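Local coordinates for protein aldehyde dehydrogenase (Trypanosoma brucei, PDB 5MYP) that probably oxidises aldehydes to carboxylic acids with NAD+ as the electron acceptor, at residues N48-E51 and E52-E56; L325-F328 and M329-G332; T375-N378 and E379-L383. All coordinates share one frame; numbering follows the deposited sequence. Where two conformers were deposited one is given.

Contact 1 of 3, residues N48-E51 and E52-E56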
# COMPACT_ATOMS: atom_id res chain seq x y z
N ASN A 48 13.45 -13.28 -24.03
CA ASN A 48 13.88 -14.47 -24.78
C ASN A 48 13.13 -15.73 -24.32
O ASN A 48 12.74 -16.55 -25.15
CB ASN A 48 15.40 -14.69 -24.66
CG ASN A 48 16.22 -13.56 -25.29
OD1 ASN A 48 17.41 -13.42 -24.99
ND2 ASN A 48 15.59 -12.76 -26.14
N LEU A 49 12.92 -15.88 -23.01
CA LEU A 49 12.11 -16.98 -22.46
C LEU A 49 10.74 -17.06 -23.13
O LEU A 49 10.31 -18.14 -23.55
CB LEU A 49 11.94 -16.84 -20.94
CG LEU A 49 10.91 -17.71 -20.21
CD1 LEU A 49 11.27 -19.18 -20.30
CD2 LEU A 49 10.78 -17.31 -18.75
N VAL A 50 10.07 -15.92 -23.23
CA VAL A 50 8.73 -15.86 -23.82
C VAL A 50 8.78 -16.08 -25.34
O VAL A 50 8.06 -16.92 -25.87
CB VAL A 50 8.01 -14.54 -23.47
CG1 VAL A 50 6.66 -14.44 -24.20
CG2 VAL A 50 7.80 -14.44 -21.95
N GLU A 51 9.64 -15.32 -26.02
CA GLU A 51 9.71 -15.34 -27.49
C GLU A 51 10.23 -16.66 -28.07
O GLU A 51 9.67 -17.17 -29.04
CB GLU A 51 10.54 -14.17 -28.02
CG GLU A 51 9.88 -12.82 -27.82
CD GLU A 51 10.62 -11.69 -28.53
OE1 GLU A 51 11.86 -11.76 -28.66
OE2 GLU A 51 9.95 -10.73 -28.96
N GLU A 52 11.30 -17.21 -27.49
CA GLU A 52 11.88 -18.47 -27.97
C GLU A 52 10.98 -19.68 -27.72
O GLU A 52 11.09 -20.67 -28.44
CB GLU A 52 13.25 -18.73 -27.34
CG GLU A 52 14.31 -17.71 -27.72
CD GLU A 52 15.64 -17.93 -27.02
OE1 GLU A 52 15.86 -18.98 -26.40
OE2 GLU A 52 16.48 -17.01 -27.11
N ASN A 53 10.10 -19.59 -26.72
CA ASN A 53 9.24 -20.72 -26.34
C ASN A 53 7.73 -20.44 -26.47
O ASN A 53 6.92 -21.11 -25.83
CB ASN A 53 9.59 -21.14 -24.91
CG ASN A 53 11.08 -21.41 -24.74
OD1 ASN A 53 11.57 -22.46 -25.13
ND2 ASN A 53 11.80 -20.46 -24.16
N THR A 54 7.37 -19.47 -27.32
CA THR A 54 5.96 -19.09 -27.52
C THR A 54 5.09 -20.27 -27.95
O THR A 54 3.98 -20.45 -27.42
CB THR A 54 5.82 -17.91 -28.52
OG1 THR A 54 6.26 -16.70 -27.89
CG2 THR A 54 4.37 -17.71 -28.99
N ASP A 55 5.58 -21.07 -28.91
CA ASP A 55 4.81 -22.22 -29.41
C ASP A 55 4.51 -23.25 -28.33
O ASP A 55 3.36 -23.68 -28.19
CB ASP A 55 5.55 -22.91 -30.57
CG ASP A 55 5.60 -22.05 -31.83
OD1 ASP A 55 4.90 -21.03 -31.93
OD2 ASP A 55 6.37 -22.41 -32.75
N GLU A 56 5.53 -23.63 -27.56
CA GLU A 56 5.38 -24.62 -26.49
C GLU A 56 4.53 -24.10 -25.31
O GLU A 56 3.79 -24.87 -24.71
CB GLU A 56 6.74 -25.10 -26.00
CG GLU A 56 6.71 -26.50 -25.39
CD GLU A 56 8.09 -27.01 -25.00
OE1 GLU A 56 9.09 -26.32 -25.27
OE2 GLU A 56 8.17 -28.12 -24.42
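The carbonyl oxygen L49 O is gripped twice by N53. The main bond comes from the side-chain amide: N53 ND2 lies 2.8 Å from L49 O, and the N-H...O angle of 169° is almost straight. L49 O lies practically in the amide plane of N53. The backbone N53 N is shared between L49 O and V50 O, weakly in both cases, at 3.5 Å from each. With CG beside its own backbone N (chi1 -53°), the N53 amide folds back over the preceding turn. N53 ND2 also bonds to the hydroxyl of Y170, which fixes the amide from outside the helix.

V50 O is held by a side chain too. T54 OG1 donates to V50 O at 2.7 Å, from above the carbonyl plane. The backbone T54 N is also near V50 O, but its angle is too poor for a hydrogen bond. This is a break between two consecutive helices, 36-52 and 54-65. N53 holds the N-cap position of the second helix, yet its side chain serves the last turn of the first.

One residue earlier, E52 N still makes an ordinary helical bond to N48 O, at 2.8 Å. The extended E52 chain crosses the N48 side chain at a slant. Its OE2 comes within 3.5 Å of N48 CB, and the carboxylate and the N48 amide lie only 13° from parallel. The polar partner of the carboxylate is elsewhere: E52 OE1 bonds to Y170 OH, the same hydroxyl that meets N53. L49 and N53 pack on L166 of helix 157-170, while V50 and T54 lean on I77 of helix 69-95. E51 packs against R81 and against K490 of the second subunit.

Contact 2 of 3, residues L325-F328 and M329-G332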
# COMPACT_ATOMS: atom_id res chain seq x y z
N LEU A 325 -21.67 -23.88 -11.78
CA LEU A 325 -22.17 -23.06 -12.89
C LEU A 325 -23.48 -23.59 -13.47
O LEU A 325 -24.37 -22.81 -13.80
CB LEU A 325 -21.11 -22.93 -13.99
CG LEU A 325 -19.86 -22.13 -13.59
CD1 LEU A 325 -18.69 -22.42 -14.52
CD2 LEU A 325 -20.16 -20.63 -13.57
N MET A 326 -23.60 -24.91 -13.59
CA MET A 326 -24.86 -25.52 -14.03
C MET A 326 -26.01 -25.23 -13.05
O MET A 326 -27.13 -24.96 -13.49
CB MET A 326 -24.71 -27.03 -14.24
CG MET A 326 -23.78 -27.43 -15.39
SD MET A 326 -24.13 -26.66 -16.98
CE MET A 326 -25.75 -27.34 -17.33
N GLU A 327 -25.74 -25.26 -11.74
CA GLU A 327 -26.76 -24.89 -10.74
C GLU A 327 -27.17 -23.41 -10.80
O GLU A 327 -28.31 -23.08 -10.48
CB GLU A 327 -26.30 -25.24 -9.31
CG GLU A 327 -26.30 -26.72 -8.97
CD GLU A 327 -27.65 -27.37 -9.15
OE1 GLU A 327 -27.74 -28.31 -9.96
OE2 GLU A 327 -28.64 -26.94 -8.50
N PHE A 328 -26.24 -22.53 -11.20
CA PHE A 328 -26.56 -21.10 -11.40
C PHE A 328 -27.63 -20.84 -12.45
O PHE A 328 -28.33 -19.83 -12.37
CB PHE A 328 -25.30 -20.28 -11.75
CG PHE A 328 -24.37 -19.99 -10.59
CD1 PHE A 328 -24.76 -20.11 -9.25
CD2 PHE A 328 -23.08 -19.54 -10.86
CE1 PHE A 328 -23.87 -19.82 -8.22
CE2 PHE A 328 -22.19 -19.25 -9.83
CZ PHE A 328 -22.59 -19.39 -8.51
N MET A 329 -27.78 -21.73 -13.44
CA MET A 329 -28.84 -21.61 -14.45
C MET A 329 -30.26 -21.69 -13.86
O MET A 329 -31.21 -21.23 -14.49
CB MET A 329 -28.68 -22.67 -15.55
CG MET A 329 -27.44 -22.50 -16.41
SD MET A 329 -27.37 -23.69 -17.76
CE MET A 329 -25.68 -23.48 -18.31
N LYS A 330 -30.39 -22.26 -12.66
CA LYS A 330 -31.69 -22.35 -11.96
C LYS A 330 -32.18 -21.01 -11.41
O LYS A 330 -33.37 -20.84 -11.16
CB LYS A 330 -31.61 -23.35 -10.80
CG LYS A 330 -31.11 -24.75 -11.15
CD LYS A 330 -32.01 -25.48 -12.13
CE LYS A 330 -31.47 -26.86 -12.45
NZ LYS A 330 -31.24 -27.70 -11.24
N GLY A 331 -31.26 -20.05 -11.23
CA GLY A 331 -31.61 -18.73 -10.70
C GLY A 331 -32.29 -17.76 -11.66
O GLY A 331 -32.57 -16.63 -11.28
N GLY A 332 -32.53 -18.18 -12.90
CA GLY A 332 -33.34 -17.41 -13.84
C GLY A 332 -33.81 -18.23 -15.04
O GLY A 332 -33.60 -19.44 -15.10
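M326 and M329 lie side by side and point the same way. M326 SD touches M329 CE at 3.8 Å, and M326 CE meets M329 SD at 4.0 Å. The two chains are shaped differently: M329 is extended beyond CG, while M326 bends at chi2 (-52°) and again at chi3, which turns its thioether toward M329. One residue further on, E327 and K330 form a long salt bridge, with 3.8 Å between E327 OE1 and K330 NZ. K330 NZ is nearly as far from the other carboxylate oxygen, so the attraction is loose; both residues are exposed.

The backbone under these side chains turns in i to i+3 steps. M329 N, K330 N and G331 N bond back to M326 O, E327 O and F328 O, each from well above the carbonyl plane. The closest of the three is K330 N to E327 O, at 3.1 Å. These bonds wind the chain in 3-10 fashion after helix 319-328. G331 also bonds through its backbone to D356. F328 packs on P360, V361 and E364. M326 and M329 both rest on I347, and M329 reaches T350, so the helix end lies against strand 346-353 just before the chain enters strand 333-336.

Contact 3 of 3, residues T375-N378 and E379-L383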
# COMPACT_ATOMS: atom_id res chain seq x y z
N THR A 375 -32.71 -5.54 -15.22
CA THR A 375 -33.17 -4.28 -15.81
C THR A 375 -33.18 -3.15 -14.79
O THR A 375 -33.21 -3.40 -13.59
CB THR A 375 -34.57 -4.41 -16.46
OG1 THR A 375 -35.52 -4.83 -15.48
CG2 THR A 375 -34.53 -5.41 -17.60
N TYR A 376 -33.12 -1.92 -15.30
CA TYR A 376 -33.27 -0.72 -14.49
C TYR A 376 -34.20 0.27 -15.21
O TYR A 376 -34.35 0.21 -16.43
CB TYR A 376 -31.89 -0.07 -14.23
CG TYR A 376 -31.37 0.82 -15.35
CD1 TYR A 376 -31.74 2.17 -15.42
CD2 TYR A 376 -30.48 0.33 -16.30
CE1 TYR A 376 -31.26 2.99 -16.44
CE2 TYR A 376 -29.99 1.15 -17.32
CZ TYR A 376 -30.39 2.47 -17.37
OH TYR A 376 -29.91 3.29 -18.37
N GLU A 377 -34.83 1.15 -14.43
CA GLU A 377 -35.61 2.28 -14.95
C GLU A 377 -34.93 3.63 -14.71
O GLU A 377 -34.94 4.50 -15.58
CB GLU A 377 -37.01 2.28 -14.35
CG GLU A 377 -37.88 1.13 -14.86
CD GLU A 377 -39.30 1.19 -14.33
OE1 GLU A 377 -39.89 2.29 -14.29
OE2 GLU A 377 -39.85 0.13 -13.97
N ASN A 378 -34.33 3.80 -13.53
CA ASN A 378 -33.63 5.04 -13.16
C ASN A 378 -32.26 4.74 -12.54
O ASN A 378 -31.95 3.58 -12.25
CB ASN A 378 -34.49 5.89 -12.21
CG ASN A 378 -35.01 5.10 -11.02
OD1 ASN A 378 -34.23 4.58 -10.22
ND2 ASN A 378 -36.33 4.99 -10.90
N GLU A 379 -31.45 5.79 -12.34
CA GLU A 379 -30.10 5.65 -11.76
C GLU A 379 -30.12 4.94 -10.40
O GLU A 379 -29.26 4.10 -10.13
CB GLU A 379 -29.40 7.01 -11.63
CG GLU A 379 -27.96 6.92 -11.11
CD GLU A 379 -27.31 8.27 -10.88
OE1 GLU A 379 -27.65 8.94 -9.88
OE2 GLU A 379 -26.44 8.65 -11.69
N LYS A 380 -31.10 5.28 -9.57
CA LYS A 380 -31.25 4.70 -8.23
C LYS A 380 -31.31 3.16 -8.26
O LYS A 380 -30.74 2.50 -7.39
CB LYS A 380 -32.50 5.27 -7.54
CG LYS A 380 -32.51 5.14 -6.02
CD LYS A 380 -33.65 5.95 -5.42
CE LYS A 380 -33.55 6.02 -3.90
NZ LYS A 380 -33.71 4.69 -3.25
N ASP A 381 -31.99 2.61 -9.27
CA ASP A 381 -32.07 1.15 -9.48
C ASP A 381 -30.69 0.54 -9.75
O ASP A 381 -30.37 -0.53 -9.23
CB ASP A 381 -32.99 0.79 -10.65
CG ASP A 381 -34.45 1.17 -10.41
OD1 ASP A 381 -34.89 1.28 -9.24
OD2 ASP A 381 -35.16 1.35 -11.42
N ILE A 382 -29.89 1.23 -10.57
CA ILE A 382 -28.54 0.76 -10.92
C ILE A 382 -27.66 0.77 -9.68
O ILE A 382 -26.97 -0.22 -9.40
CB ILE A 382 -27.86 1.63 -12.00
CG1 ILE A 382 -28.67 1.65 -13.30
CG2 ILE A 382 -26.44 1.12 -12.29
CD1 ILE A 382 -28.27 2.76 -14.25
N LEU A 383 -27.69 1.88 -8.95
CA LEU A 383 -26.87 2.05 -7.75
C LEU A 383 -27.22 1.06 -6.64
O LEU A 383 -26.33 0.59 -5.94
CB LEU A 383 -26.92 3.50 -7.24
CG LEU A 383 -26.44 4.59 -8.21
CD1 LEU A 383 -26.52 5.97 -7.57
CD2 LEU A 383 -25.03 4.32 -8.72
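Y376 presents a ring face to I382. The methyl I382 CD1 sits over the ring centre, 3.5 Å from the Y376 centroid and only 4° off the ring normal, a CH-pi contact. I382 CG1 covers the base of the same face, 3.5 Å from Y376 CG. The Y376 ring gets there because CG stands between the backbone N and the carbonyl carbon (chi1 83°). Y376 CB also touches D381 CB.

E377 contributes its backbone. E377 N donates to D381 OD2 at 3.0 Å, using the anti lone pair of that oxygen. The carboxylates of E377 and D381 are not in contact, and the E377 side chain, whose end leads away from the helix, touches K269.

N378 comes next, at the N-cap of helix 379-387. N378 N makes a weak bond of 3.3 Å to D381 OD2, so one carboxylate oxygen takes two successive amides. In return D381 N donates to N378 OD1 at 3.1 Å. This exchange is a capping box. The amide and carboxylate planes stand 36° apart, and the two side chains cross at about a right angle. A weak backbone bond from D381 N to N378 O adds to the cap. The helix N-terminus would probably favour a negative charge on D381. The turn carries the chain from strand 370-376 into helix 379-387, and the next strand, 395-398, belongs to the same sheet: a beta-alpha-beta crossover.

N378 OD1 also lies against K380, 3.3 Å from K380 CB, and the two side chains run side by side. Further in, F404 of helix 402-411 packs on both Y376 and I382. V266 and E268 of strand 264-268 touch the tyrosine as well, and Y376 pairs through its backbone with V267 and K269.

In the fold
All three contacts are partly buried and sit where a helix begins or ends; each joins different elements. Contact 1 has one exposed residue among its seven touching ones, contact 2 two and contact 3 three, all charged or polar. Contact 1 links helices 36-52 and 54-65 and touches the second subunit, which reaches neither of the others. Contacts 2 and 3, about 12 Å apart at their nearest atoms, border one mixed sheet: strand 346-353, beside contact 2, pairs with the strand entering contact 3. Contact 1 bridges a helix break with side-chain donors. Contact 2 closes a helix with backbone bonds and sulfur packing. Contact 3 starts one with a reciprocal side-chain cap and a methyl over a tyrosine ring.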